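Local coordinates for protein inactive Zymogen C11 Protease (Parabacteroides distasonis, PDB 6MZO) that is a clostripain-like C11 cysteine protease of clan CD, caught here as an inactive zymogen, and probably cleaves peptide bonds once activated, at residues Glu169-Arg175 against Leu350-Asp355; Ala213-Tyr217 against Tyr304-Thr308; Glu234-Leu238 against Ser297-Ala301; Phe278-Val282 against Tyr291-Lys295. All blocks are in the same frame, centred on the assembly; numbering follows the deposited sequence.

Contact 1. Residues Glu169-Arg175 against Leu350-Asp355; sequences EVAYAFR and LEWYKD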
loop_
_atom_site.group_PDB
_atom_site.type_symbol
_atom_site.label_atom_id
_atom_site.label_comp_id
_atom_site.label_asym_id
_atom_site.label_seq_id
_atom_site.Cartn_x
_atom_site.Cartn_y
_atom_site.Cartn_z
ATOM N N GLU A 169 -8.957 -0.065 6.401
ATOM C CA GLU A 169 -8.853 -1.455 6.763
ATOM C C GLU A 169 -7.427 -1.986 6.740
ATOM O O GLU A 169 -7.038 -2.785 7.627
ATOM C CB GLU A 169 -9.688 -2.316 5.823
ATOM C CG GLU A 169 -11.229 -2.035 5.836
ATOM C CD GLU A 169 -11.643 -0.897 4.872
ATOM O OE1 GLU A 169 -10.797 -0.136 4.406
ATOM O OE2 GLU A 169 -12.859 -0.816 4.652
ATOM N N VAL A 170 -6.698 -1.570 5.724
ATOM C CA VAL A 170 -5.260 -1.934 5.626
ATOM C C VAL A 170 -4.424 -1.198 6.642
ATOM O O VAL A 170 -3.514 -1.782 7.329
ATOM C CB VAL A 170 -4.737 -1.668 4.157
ATOM C CG1 VAL A 170 -3.180 -1.664 4.100
ATOM C CG2 VAL A 170 -5.401 -2.633 3.191
ATOM N N ALA A 171 -4.614 0.125 6.744
ATOM C CA ALA A 171 -3.783 0.841 7.730
ATOM C C ALA A 171 -4.015 0.231 9.144
ATOM O O ALA A 171 -3.055 0.112 9.992
ATOM C CB ALA A 171 -4.134 2.327 7.720
ATOM N N TYR A 172 -5.253 -0.181 9.419
ATOM C CA TYR A 172 -5.532 -0.731 10.732
ATOM C C TYR A 172 -4.874 -2.107 10.880
ATOM O O TYR A 172 -4.246 -2.428 11.937
ATOM C CB TYR A 172 -7.044 -0.861 10.957
ATOM C CG TYR A 172 -7.430 -1.220 12.361
ATOM C CD1 TYR A 172 -7.239 -0.313 13.396
ATOM C CD2 TYR A 172 -8.098 -2.396 12.635
ATOM C CE1 TYR A 172 -7.684 -0.621 14.695
ATOM C CE2 TYR A 172 -8.528 -2.758 13.980
ATOM C CZ TYR A 172 -8.324 -1.798 14.958
ATOM O OH TYR A 172 -8.752 -2.143 16.193
ATOM N N ALA A 173 -4.991 -2.919 9.837
ATOM C CA ALA A 173 -4.465 -4.325 9.927
ATOM C C ALA A 173 -2.957 -4.338 10.143
ATOM O O ALA A 173 -2.458 -5.291 10.816
ATOM C CB ALA A 173 -4.795 -5.115 8.664
ATOM N N PHE A 174 -2.268 -3.375 9.552
ATOM C CA PHE A 174 -0.789 -3.368 9.642
ATOM C C PHE A 174 -0.251 -2.468 10.717
ATOM O O PHE A 174 0.977 -2.250 10.763
ATOM C CB PHE A 174 -0.150 -3.005 8.276
ATOM C CG PHE A 174 -0.368 -4.096 7.241
ATOM C CD1 PHE A 174 -1.549 -4.122 6.463
ATOM C CD2 PHE A 174 0.540 -5.118 7.097
ATOM C CE1 PHE A 174 -1.793 -5.140 5.561
ATOM C CE2 PHE A 174 0.314 -6.156 6.204
ATOM C CZ PHE A 174 -0.876 -6.178 5.437
ATOM N N ARG A 175 -1.114 -1.941 11.589
ATOM C CA ARG A 175 -0.664 -0.906 12.556
ATOM C C ARG A 175 0.390 -1.425 13.523
ATOM O O ARG A 175 1.167 -0.631 14.042
ATOM C CB ARG A 175 -1.864 -0.357 13.351
ATOM C CG ARG A 175 -2.493 -1.371 14.308
ATOM C CD ARG A 175 -3.845 -0.774 14.783
ATOM N NE ARG A 175 -4.427 -1.530 15.859
ATOM C CZ ARG A 175 -4.991 -2.736 15.722
ATOM N NH1 ARG A 175 -5.026 -3.284 14.525
ATOM N NH2 ARG A 175 -5.478 -3.425 16.754
ATOM N N LEU A 350 -12.581 -9.107 8.446
ATOM C CA LEU A 350 -11.468 -8.134 8.661
ATOM C C LEU A 350 -11.414 -7.571 10.087
ATOM O O LEU A 350 -12.445 -7.319 10.712
ATOM C CB LEU A 350 -11.618 -6.959 7.700
ATOM C CG LEU A 350 -11.403 -7.341 6.245
ATOM C CD1 LEU A 350 -11.617 -6.106 5.423
ATOM C CD2 LEU A 350 -10.001 -7.855 6.064
ATOM N N GLU A 351 -10.204 -7.339 10.599
ATOM C CA GLU A 351 -10.061 -6.785 11.915
ATOM C C GLU A 351 -10.772 -5.439 12.092
ATOM O O GLU A 351 -11.383 -5.187 13.145
ATOM C CB GLU A 351 -8.562 -6.602 12.219
ATOM C CG GLU A 351 -8.257 -6.283 13.653
ATOM C CD GLU A 351 -6.744 -6.169 13.904
ATOM O OE1 GLU A 351 -5.966 -6.338 12.944
ATOM O OE2 GLU A 351 -6.332 -5.990 15.082
ATOM N N TRP A 352 -10.678 -4.574 11.084
ATOM C CA TRP A 352 -11.389 -3.292 11.136
ATOM C C TRP A 352 -12.903 -3.501 11.373
ATOM O O TRP A 352 -13.504 -2.859 12.222
ATOM C CB TRP A 352 -11.142 -2.483 9.848
ATOM C CG TRP A 352 -11.930 -1.191 9.792
ATOM C CD1 TRP A 352 -13.132 -1.019 9.186
ATOM C CD2 TRP A 352 -11.543 0.077 10.348
ATOM N NE1 TRP A 352 -13.551 0.325 9.341
ATOM C CE2 TRP A 352 -12.579 1.009 10.037
ATOM C CE3 TRP A 352 -10.446 0.503 11.090
ATOM C CZ2 TRP A 352 -12.545 2.347 10.461
ATOM C CZ3 TRP A 352 -10.373 1.845 11.480
ATOM C CH2 TRP A 352 -11.435 2.735 11.188
ATOM N N TYR A 353 -13.540 -4.369 10.616
ATOM C CA TYR A 353 -14.949 -4.634 10.845
ATOM C C TYR A 353 -15.261 -5.107 12.271
ATOM O O TYR A 353 -16.209 -4.636 12.899
ATOM C CB TYR A 353 -15.449 -5.673 9.847
ATOM C CG TYR A 353 -16.910 -6.010 10.081
ATOM C CD1 TYR A 353 -17.916 -5.171 9.579
ATOM C CD2 TYR A 353 -17.273 -7.084 10.838
ATOM C CE1 TYR A 353 -19.255 -5.458 9.817
ATOM C CE2 TYR A 353 -18.641 -7.381 11.077
ATOM C CZ TYR A 353 -19.600 -6.548 10.557
ATOM O OH TYR A 353 -20.944 -6.877 10.814
ATOM N N LYS A 354 -14.500 -6.088 12.763
ATOM C CA LYS A 354 -14.727 -6.607 14.075
ATOM C C LYS A 354 -14.604 -5.547 15.163
ATOM O O LYS A 354 -15.429 -5.499 16.099
ATOM C CB LYS A 354 -13.747 -7.758 14.341
ATOM C CG LYS A 354 -13.932 -8.920 13.360
ATOM C CD LYS A 354 -12.871 -10.009 13.623
ATOM C CE LYS A 354 -12.898 -11.126 12.567
ATOM N NZ LYS A 354 -11.713 -12.044 12.822
ATOM N N ASP A 355 -13.612 -4.677 15.022
ATOM C CA ASP A 355 -13.341 -3.695 16.075
ATOM C C ASP A 355 -14.164 -2.413 15.949
ATOM O O ASP A 355 -14.394 -1.722 16.962
ATOM C CB ASP A 355 -11.862 -3.355 16.146
ATOM C CG ASP A 355 -11.020 -4.547 16.559
ATOM O OD1 ASP A 355 -11.609 -5.562 16.990
ATOM O OD2 ASP A 355 -9.801 -4.471 16.458
HETATM O O HOH W 1 -8.783 -4.815 8.915
#
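The Tyr-172 ring is sandwiched between two flat groups, the indole of Trp-352 and the guanidinium of Arg-175, which cover opposite faces. Trp-352 turns its CE3 edge to one face, the six-membered ring centred 5.5 Å from the phenol ring with the planes at 82°. Over the other face lies the guanidinium, NH1 standing 3.4 Å above the ring plane near its centre. Arg-175 CG sits between the backbone N and the carbonyl carbon (chi1 68°), which with an extended chain folds the guanidinium back over the phenol. At the phenol edge, Tyr-172 OH donates at 2.6 Å to Asp-355 OD2, which accepts on its anti lone pair. Arg-175 forms a salt bridge to Glu-351, NH1 and NH2 both donating to OE2 at 3.1 and 3.2 Å, from the same side of the carboxylate. NH1 also donates to Tyr-172 O at 2.8 Å, holding the guanidinium flat, and NE is taken by Asp-236. A water bridges Glu-169 O to Trp-352 N. The short axes of 169-173 and 351-355 stand 88° apart; helix 235-246 packs on Tyr-172 and Trp-352, helix 143-150 on Ala-173 and Leu-350, and strand 332-334 on Glu-169 and Trp-352.

Contact 2. Residues Ala213-Tyr217 against Tyr304-Thr308; sequences ATKFY and YKATT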
loop_
_atom_site.group_PDB
_atom_site.type_symbol
_atom_site.label_atom_id
_atom_site.label_comp_id
_atom_site.label_asym_id
_atom_site.label_seq_id
_atom_site.Cartn_x
_atom_site.Cartn_y
_atom_site.Cartn_z
ATOM N N ALA A 213 6.383 10.384 0.003
ATOM C CA ALA A 213 5.055 10.680 -0.560
ATOM C C ALA A 213 5.039 11.986 -1.354
ATOM O O ALA A 213 4.404 12.077 -2.409
ATOM C CB ALA A 213 4.072 10.702 0.564
ATOM N N THR A 214 5.791 12.974 -0.873
ATOM C CA THR A 214 5.879 14.252 -1.614
ATOM C C THR A 214 6.547 14.060 -2.983
ATOM O O THR A 214 6.140 14.693 -3.972
ATOM C CB THR A 214 6.586 15.385 -0.839
ATOM O OG1 THR A 214 7.984 15.086 -0.687
ATOM C CG2 THR A 214 5.962 15.539 0.509
ATOM N N LYS A 215 7.520 13.149 -3.069
ATOM C CA LYS A 215 8.129 12.848 -4.340
ATOM C C LYS A 215 7.209 12.135 -5.293
ATOM O O LYS A 215 7.258 12.384 -6.488
ATOM C CB LYS A 215 9.381 11.996 -4.109
ATOM C CG LYS A 215 10.663 12.860 -4.018
ATOM C CD LYS A 215 10.807 13.733 -2.742
ATOM C CE LYS A 215 12.258 14.419 -2.613
ATOM N NZ LYS A 215 13.257 13.333 -2.725
ATOM N N PHE A 216 6.385 11.235 -4.754
ATOM C CA PHE A 216 5.361 10.591 -5.567
ATOM C C PHE A 216 4.402 11.639 -6.200
ATOM O O PHE A 216 4.127 11.582 -7.416
ATOM C CB PHE A 216 4.555 9.599 -4.698
ATOM C CG PHE A 216 3.459 8.883 -5.460
ATOM C CD1 PHE A 216 2.218 9.507 -5.765
ATOM C CD2 PHE A 216 3.692 7.605 -5.879
ATOM C CE1 PHE A 216 1.211 8.806 -6.453
ATOM C CE2 PHE A 216 2.696 6.852 -6.531
ATOM C CZ PHE A 216 1.451 7.467 -6.843
ATOM N N TYR A 217 3.936 12.565 -5.357
ATOM C CA TYR A 217 3.095 13.685 -5.864
ATOM C C TYR A 217 3.822 14.551 -6.873
ATOM O O TYR A 217 3.281 14.799 -7.973
ATOM C CB TYR A 217 2.561 14.539 -4.697
ATOM C CG TYR A 217 1.778 15.731 -5.271
ATOM C CD1 TYR A 217 0.591 15.480 -5.940
ATOM C CD2 TYR A 217 2.291 17.025 -5.258
ATOM C CE1 TYR A 217 -0.154 16.540 -6.529
ATOM C CE2 TYR A 217 1.569 18.087 -5.857
ATOM C CZ TYR A 217 0.372 17.818 -6.494
ATOM O OH TYR A 217 -0.315 18.871 -7.051
ATOM N N TYR A 304 0.190 12.887 5.881
ATOM C CA TYR A 304 0.431 13.554 4.609
ATOM C C TYR A 304 -0.514 12.957 3.618
ATOM O O TYR A 304 -0.712 11.728 3.621
ATOM C CB TYR A 304 1.889 13.365 4.162
ATOM C CG TYR A 304 2.131 14.006 2.799
ATOM C CD1 TYR A 304 2.468 15.348 2.679
ATOM C CD2 TYR A 304 1.909 13.259 1.636
ATOM C CE1 TYR A 304 2.660 15.904 1.440
ATOM C CE2 TYR A 304 2.094 13.799 0.346
ATOM C CZ TYR A 304 2.426 15.132 0.272
ATOM O OH TYR A 304 2.671 15.761 -0.944
ATOM N N LYS A 305 -1.112 13.798 2.759
ATOM C CA LYS A 305 -1.904 13.300 1.634
ATOM C C LYS A 305 -1.803 14.280 0.480
ATOM O O LYS A 305 -1.603 15.504 0.664
ATOM C CB LYS A 305 -3.339 13.073 2.013
ATOM C CG LYS A 305 -4.112 14.408 2.273
ATOM C CD LYS A 305 -5.617 14.112 2.470
ATOM C CE LYS A 305 -6.355 15.448 2.626
ATOM N NZ LYS A 305 -5.912 16.046 3.872
ATOM N N ALA A 306 -1.875 13.764 -0.730
ATOM C CA ALA A 306 -1.873 14.636 -1.878
ATOM C C ALA A 306 -2.605 13.971 -3.013
ATOM O O ALA A 306 -2.580 12.751 -3.176
ATOM C CB ALA A 306 -0.454 15.008 -2.299
ATOM N N THR A 307 -3.261 14.808 -3.835
ATOM C CA THR A 307 -3.902 14.293 -5.022
ATOM C C THR A 307 -3.853 15.298 -6.190
ATOM O O THR A 307 -3.882 16.540 -5.995
ATOM C CB THR A 307 -5.397 13.954 -4.757
ATOM O OG1 THR A 307 -5.981 13.420 -5.942
ATOM C CG2 THR A 307 -6.197 15.263 -4.329
ATOM N N THR A 308 -3.836 14.745 -7.395
ATOM C CA THR A 308 -4.041 15.520 -8.621
ATOM C C THR A 308 -5.557 15.777 -8.802
ATOM O O THR A 308 -6.358 15.223 -8.056
ATOM C CB THR A 308 -3.466 14.739 -9.841
ATOM O OG1 THR A 308 -3.967 13.408 -9.825
ATOM C CG2 THR A 308 -1.912 14.664 -9.777
#
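Methyl groups on aromatic rings make up most of the meeting between Ala-213, Thr-214 and Tyr-217 and the strand residues Tyr-304 and Ala-306. The phenol of Tyr-304 rises from the strand to the helix: Ala-213 CB meets CD2 of the ring at 3.5 Å and Thr-214 CG2 meets CE1, also at 3.5 Å, both obliquely and from the same side of the ring plane, toward its two long edges. Tyr-304 CG is anti to its own backbone nitrogen (chi1 177°), which sends the ring outward to the helix, its OH ending 3.9 Å from Tyr-217 CB. One turn on, the roles reverse. Now the helix supplies the ring, and Ala-306 CB sits 3.8 Å from Tyr-217 CG, approaching obliquely.

This is a helix packed over one face of the central sheet of an alpha/beta fold, near its margin, covering edge strand 302-307 and the antiparallel strand 226-231 hydrogen-bonded to it. The helix segment runs alongside the edge strand at 5° between N-to-C directions, the two axes 8.7 Å apart. Ala-213 also rests on Ile-227 and Val-229 of the inner strand.

No hydrogen bond spans the two segments; their polar groups find other partners. Thr-214 OG1 bonds back to Gly-211 O in its helix. Where the strand ends, Thr-307 OG1 donates to Thr-308 O at 2.8 Å, on a lone pair in the carbonyl plane, and Thr-308 OG1 pairs with Lys-310 O and Gly-225 N.

Contact 3. Residues Glu234-Leu238 against Ser297-Ala301; sequences ELDEL and SMEKA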
loop_
_atom_site.group_PDB
_atom_site.type_symbol
_atom_site.label_atom_id
_atom_site.label_comp_id
_atom_site.label_asym_id
_atom_site.label_seq_id
_atom_site.Cartn_x
_atom_site.Cartn_y
_atom_site.Cartn_z
ATOM N N GLU A 234 -1.644 6.008 15.574
ATOM C CA GLU A 234 -2.850 6.846 15.680
ATOM C C GLU A 234 -4.065 6.022 15.247
ATOM O O GLU A 234 -5.192 6.432 15.405
ATOM C CB GLU A 234 -2.752 8.078 14.815
ATOM C CG GLU A 234 -1.528 8.925 15.141
ATOM C CD GLU A 234 -1.665 9.733 16.432
ATOM O OE1 GLU A 234 -2.743 9.721 17.067
ATOM O OE2 GLU A 234 -0.680 10.461 16.731
ATOM N N LEU A 235 -3.776 4.813 14.753
ATOM C CA LEU A 235 -4.914 4.031 14.196
ATOM C C LEU A 235 -5.836 3.474 15.247
ATOM O O LEU A 235 -7.061 3.351 14.980
ATOM C CB LEU A 235 -4.365 2.939 13.276
ATOM C CG LEU A 235 -4.423 3.288 11.812
ATOM C CD1 LEU A 235 -5.955 3.233 11.339
ATOM C CD2 LEU A 235 -3.881 4.623 11.465
ATOM N N ASP A 236 -5.328 3.156 16.435
ATOM C CA ASP A 236 -6.297 2.719 17.454
ATOM C C ASP A 236 -7.321 3.801 17.797
ATOM O O ASP A 236 -8.554 3.518 17.897
ATOM C CB ASP A 236 -5.570 2.286 18.733
ATOM C CG ASP A 236 -4.859 0.970 18.581
ATOM O OD1 ASP A 236 -5.412 0.049 17.990
ATOM O OD2 ASP A 236 -3.717 0.847 19.087
ATOM N N GLU A 237 -6.853 5.044 17.867
ATOM C CA GLU A 237 -7.762 6.121 18.180
ATOM C C GLU A 237 -8.746 6.305 17.019
ATOM O O GLU A 237 -9.944 6.533 17.229
ATOM C CB GLU A 237 -6.994 7.412 18.442
ATOM C CG GLU A 237 -7.945 8.561 18.718
ATOM C CD GLU A 237 -7.240 9.886 18.828
ATOM O OE1 GLU A 237 -6.136 9.928 19.422
ATOM O OE2 GLU A 237 -7.785 10.883 18.299
ATOM N N LEU A 238 -8.259 6.171 15.783
ATOM C CA LEU A 238 -9.150 6.397 14.631
ATOM C C LEU A 238 -10.259 5.325 14.683
ATOM O O LEU A 238 -11.446 5.603 14.440
ATOM C CB LEU A 238 -8.336 6.359 13.311
ATOM C CG LEU A 238 -9.172 6.552 12.032
ATOM C CD1 LEU A 238 -9.918 7.882 12.032
ATOM C CD2 LEU A 238 -8.196 6.492 10.904
ATOM N N SER A 297 -9.414 12.909 14.403
ATOM C CA SER A 297 -8.628 11.682 14.438
ATOM C C SER A 297 -7.908 11.475 13.114
ATOM O O SER A 297 -6.731 11.058 13.116
ATOM C CB SER A 297 -9.493 10.463 14.778
ATOM O OG SER A 297 -9.932 10.585 16.146
ATOM N N MET A 298 -8.593 11.779 12.014
ATOM C CA MET A 298 -8.015 11.688 10.675
ATOM C C MET A 298 -6.845 12.645 10.572
ATOM O O MET A 298 -5.823 12.307 9.949
ATOM C CB MET A 298 -9.025 12.032 9.587
ATOM C CG MET A 298 -10.094 10.903 9.323
ATOM S SD MET A 298 -9.302 9.479 8.507
ATOM C CE MET A 298 -9.323 10.143 6.794
ATOM N N GLU A 299 -6.964 13.871 11.109
ATOM C CA GLU A 299 -5.834 14.817 11.045
ATOM C C GLU A 299 -4.583 14.223 11.694
ATOM O O GLU A 299 -3.455 14.527 11.270
ATOM C CB GLU A 299 -6.171 16.130 11.771
ATOM C CG GLU A 299 -7.198 16.967 11.040
ATOM C CD GLU A 299 -7.647 18.190 11.862
ATOM O OE1 GLU A 299 -6.807 18.753 12.590
ATOM O OE2 GLU A 299 -8.836 18.585 11.773
ATOM N N LYS A 300 -4.779 13.412 12.745
ATOM C CA LYS A 300 -3.610 12.818 13.408
ATOM C C LYS A 300 -3.065 11.585 12.646
ATOM O O LYS A 300 -1.806 11.399 12.621
ATOM C CB LYS A 300 -3.934 12.398 14.845
ATOM C CG LYS A 300 -4.109 13.559 15.788
ATOM C CD LYS A 300 -4.931 13.168 16.991
ATOM C CE LYS A 300 -4.163 12.367 18.012
ATOM N NZ LYS A 300 -4.949 12.299 19.285
ATOM N N ALA A 301 -3.965 10.776 12.108
ATOM C CA ALA A 301 -3.626 9.490 11.467
ATOM C C ALA A 301 -3.106 9.639 10.068
ATOM O O ALA A 301 -2.126 8.952 9.707
ATOM C CB ALA A 301 -4.811 8.568 11.452
HETATM O O HOH W 2 -6.315 9.263 15.438
#
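Glu-237 and Lys-300 close the outer side of this helix pair with a salt bridge: Lys-300 NZ donates to Glu-237 OE1 at 2.7 Å, on the syn lone pair. The two chains cross at about a right angle. The lysine reaches over through a bend at chi3 (77°), which lays its CE 3.1 Å from Glu-234 OE1; the ammonium itself stays 4.1 Å from that oxygen, near enough that the opposite charges probably attract, though no hydrogen bond forms. Glu-234 takes its salt bridge from Lys-231 instead, through OE2. One water donates to both Glu-234 O and Ser-297 O, spanning the two backbones. Beneath the charged layer the packing is apolar. Leu-238 holds its two methyls against the facing helix, CD1 at 3.9 Å from Met-298 SD and CD2 at 4.0 Å from Ala-301 CB, while Leu-235 CD2 adds a lighter touch on the same alanine.

The segments run roughly antiparallel, with a clear tilt, and very close, with Glu-234 and Ala-301 only 5.0 Å apart at their CA atoms, a spacing that the small Ser-297 and Ala-301 permit. They belong to the alpha/beta fold's helical layer: strand 226-231 leads into helix 235-246, and helix 288-301 runs directly into the neighbouring antiparallel strand 302-307.

Outside the pair, Ser-297 OG, close to Glu-237 OE2, bonds to Thr-241 OG1 one turn along the first helix. A backbone bond between Ala-301 and Lys-231 ties the end of the second helix to the sheet, and loop residues Ser-329 and Leu-331 pack on Met-298.

Contact 4. Residues Phe278-Val282 against Tyr291-Lys295; sequences FDDYV and YNAFK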
loop_
_atom_site.group_PDB
_atom_site.type_symbol
_atom_site.label_atom_id
_atom_site.label_comp_id
_atom_site.label_asym_id
_atom_site.label_seq_id
_atom_site.Cartn_x
_atom_site.Cartn_y
_atom_site.Cartn_z
ATOM N N PHE A 278 -13.246 7.690 2.412
ATOM C CA PHE A 278 -13.565 7.438 3.794
ATOM C C PHE A 278 -14.360 8.547 4.492
ATOM O O PHE A 278 -15.361 8.316 5.070
ATOM C CB PHE A 278 -12.266 7.107 4.511
ATOM C CG PHE A 278 -12.410 6.566 5.893
ATOM C CD1 PHE A 278 -13.528 5.916 6.311
ATOM C CD2 PHE A 278 -11.378 6.681 6.756
ATOM C CE1 PHE A 278 -13.600 5.395 7.566
ATOM C CE2 PHE A 278 -11.440 6.169 8.015
ATOM C CZ PHE A 278 -12.556 5.521 8.422
ATOM N N ASP A 279 -13.868 9.767 4.388
ATOM C CA ASP A 279 -14.511 10.897 5.011
ATOM C C ASP A 279 -15.900 11.107 4.443
ATOM O O ASP A 279 -16.810 11.298 5.163
ATOM C CB ASP A 279 -13.629 12.150 4.875
ATOM C CG ASP A 279 -14.228 13.385 5.517
ATOM O OD1 ASP A 279 -15.216 13.864 5.046
ATOM O OD2 ASP A 279 -13.650 13.870 6.463
ATOM N N ASP A 280 -16.028 11.040 3.136
ATOM C CA ASP A 280 -17.300 11.207 2.490
ATOM C C ASP A 280 -18.318 10.193 3.036
ATOM O O ASP A 280 -19.384 10.555 3.405
ATOM C CB ASP A 280 -17.139 11.096 0.987
ATOM C CG ASP A 280 -18.319 11.657 0.209
ATOM O OD1 ASP A 280 -19.130 12.333 0.788
ATOM O OD2 ASP A 280 -18.380 11.392 -0.969
ATOM N N TYR A 281 -17.934 8.937 3.093
ATOM C CA TYR A 281 -18.813 7.908 3.617
ATOM C C TYR A 281 -19.213 8.202 5.052
ATOM O O TYR A 281 -20.356 8.206 5.387
ATOM C CB TYR A 281 -18.138 6.553 3.543
ATOM C CG TYR A 281 -18.951 5.403 4.065
ATOM C CD1 TYR A 281 -20.259 5.251 3.709
ATOM C CD2 TYR A 281 -18.390 4.471 4.888
ATOM C CE1 TYR A 281 -21.001 4.193 4.183
ATOM C CE2 TYR A 281 -19.113 3.410 5.360
ATOM C CZ TYR A 281 -20.418 3.284 4.996
ATOM O OH TYR A 281 -21.141 2.245 5.457
ATOM N N VAL A 282 -18.235 8.424 5.897
ATOM C CA VAL A 282 -18.517 8.711 7.302
ATOM C C VAL A 282 -19.424 9.928 7.462
ATOM O O VAL A 282 -20.353 9.919 8.312
ATOM C CB VAL A 282 -17.132 8.921 8.122
ATOM C CG1 VAL A 282 -17.410 9.613 9.444
ATOM C CG2 VAL A 282 -16.473 7.585 8.338
ATOM N N TYR A 291 -18.741 13.424 13.556
ATOM C CA TYR A 291 -17.986 13.823 12.374
ATOM C C TYR A 291 -16.834 14.738 12.764
ATOM O O TYR A 291 -15.722 14.564 12.221
ATOM C CB TYR A 291 -18.882 14.501 11.346
ATOM C CG TYR A 291 -18.252 14.759 9.982
ATOM C CD1 TYR A 291 -17.523 13.775 9.299
ATOM C CD2 TYR A 291 -18.439 15.970 9.355
ATOM C CE1 TYR A 291 -16.953 14.034 8.038
ATOM C CE2 TYR A 291 -17.910 16.234 8.094
ATOM C CZ TYR A 291 -17.181 15.266 7.436
ATOM O OH TYR A 291 -16.683 15.585 6.190
ATOM N N ASN A 292 -17.044 15.659 13.707
ATOM C CA ASN A 292 -15.952 16.557 14.096
ATOM C C ASN A 292 -14.861 15.730 14.773
ATOM O O ASN A 292 -13.672 15.944 14.514
ATOM C CB ASN A 292 -16.462 17.675 15.001
ATOM C CG ASN A 292 -17.261 18.735 14.220
ATOM O OD1 ASN A 292 -17.160 18.842 12.985
ATOM N ND2 ASN A 292 -18.046 19.504 14.927
ATOM N N ALA A 293 -15.266 14.760 15.600
ATOM C CA ALA A 293 -14.276 13.879 16.274
ATOM C C ALA A 293 -13.490 13.052 15.250
ATOM O O ALA A 293 -12.265 12.879 15.354
ATOM C CB ALA A 293 -14.943 12.959 17.260
ATOM N N PHE A 294 -14.223 12.510 14.278
ATOM C CA PHE A 294 -13.603 11.758 13.172
ATOM C C PHE A 294 -12.581 12.611 12.434
ATOM O O PHE A 294 -11.453 12.163 12.198
ATOM C CB PHE A 294 -14.707 11.261 12.219
ATOM C CG PHE A 294 -14.181 10.739 10.942
ATOM C CD1 PHE A 294 -13.680 9.458 10.857
ATOM C CD2 PHE A 294 -14.179 11.571 9.793
ATOM C CE1 PHE A 294 -13.209 8.930 9.574
ATOM C CE2 PHE A 294 -13.723 11.087 8.553
ATOM C CZ PHE A 294 -13.204 9.797 8.441
ATOM N N LYS A 295 -12.956 13.836 12.068
ATOM C CA LYS A 295 -11.988 14.749 11.396
ATOM C C LYS A 295 -10.729 15.005 12.204
ATOM O O LYS A 295 -9.614 15.003 11.624
ATOM C CB LYS A 295 -12.683 16.061 11.017
ATOM C CG LYS A 295 -13.618 15.823 9.803
ATOM C CD LYS A 295 -14.152 17.145 9.230
ATOM C CE LYS A 295 -15.363 17.636 9.995
ATOM N NZ LYS A 295 -15.904 18.894 9.375
#
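Tyr-291 OH donates to Asp-279 OD1 in a short bond of 2.5 Å, the only hydrogen bond between the two segments. The acceptor uses its syn lone pair and sits at the edge of the phenol ring, in its plane, with the carboxylate turned well away from that plane. Tyr-291 CG lies anti to the backbone N (chi1 -171°), a setting that swings the ring across to the aspartate. The short O...O distance suggests a strong bond, and it would be expected to stabilise the charged form of the acid. From the tyrosine's own helix, Lys-295 CE lies over one face of the ring, toward its rim.

Phe-294 takes the hydrophobic share. Its ring is met over the centre of one face by Val-282 CG1, a CH-pi contact 3.8 Å from the centroid and close to the ring normal. The ring's rim then drives into Phe-278: the pair is T-shaped, centroids 5.1 Å apart and planes at 89°, with Phe-294 CE1 lying 3.6 Å from Phe-278 CE2. Along the same ring's edge, CE2 runs up to Asp-279 OD2 at 3.5 Å, so the aspartate touches both Tyr-291 and Phe-294.

Consecutive in the chain, helices 278-283 and 288-301 form an antiparallel helical hairpin, their short axes 165° apart in direction. Helix 235-246 packs against the hairpin: Cys-242 touches Phe-278 and Phe-294, and Leu-245 touches Val-282. Ile-333 of strand 332-334 also packs on Phe-278, and a backbone bond joins Phe-278 to Leu-331.

In the fold
From the N terminus, contact 1 opens first at residues 169-175 and closes last at 350-355, so its loop encloses the other three. Contact 2 opens next at 213-217 and closes at 304-308; contact 3 (234-238 to 297-301) nests within it, and contact 4 (278-282 to 291-295) within contact 3. None cross. Contacts 3 and 4 share helix 288-301, which runs on into the edge strand of contact 2, and they touch where Met-298 meets Phe-278. Arg-175, just after helix 168-173, bridges to Asp-236 of contact 3, and Trp-352 of the C-terminal helix packs on Phe-278 of contact 4. Contact 2 lies apart, its centre about 23 Å from that of contact 1.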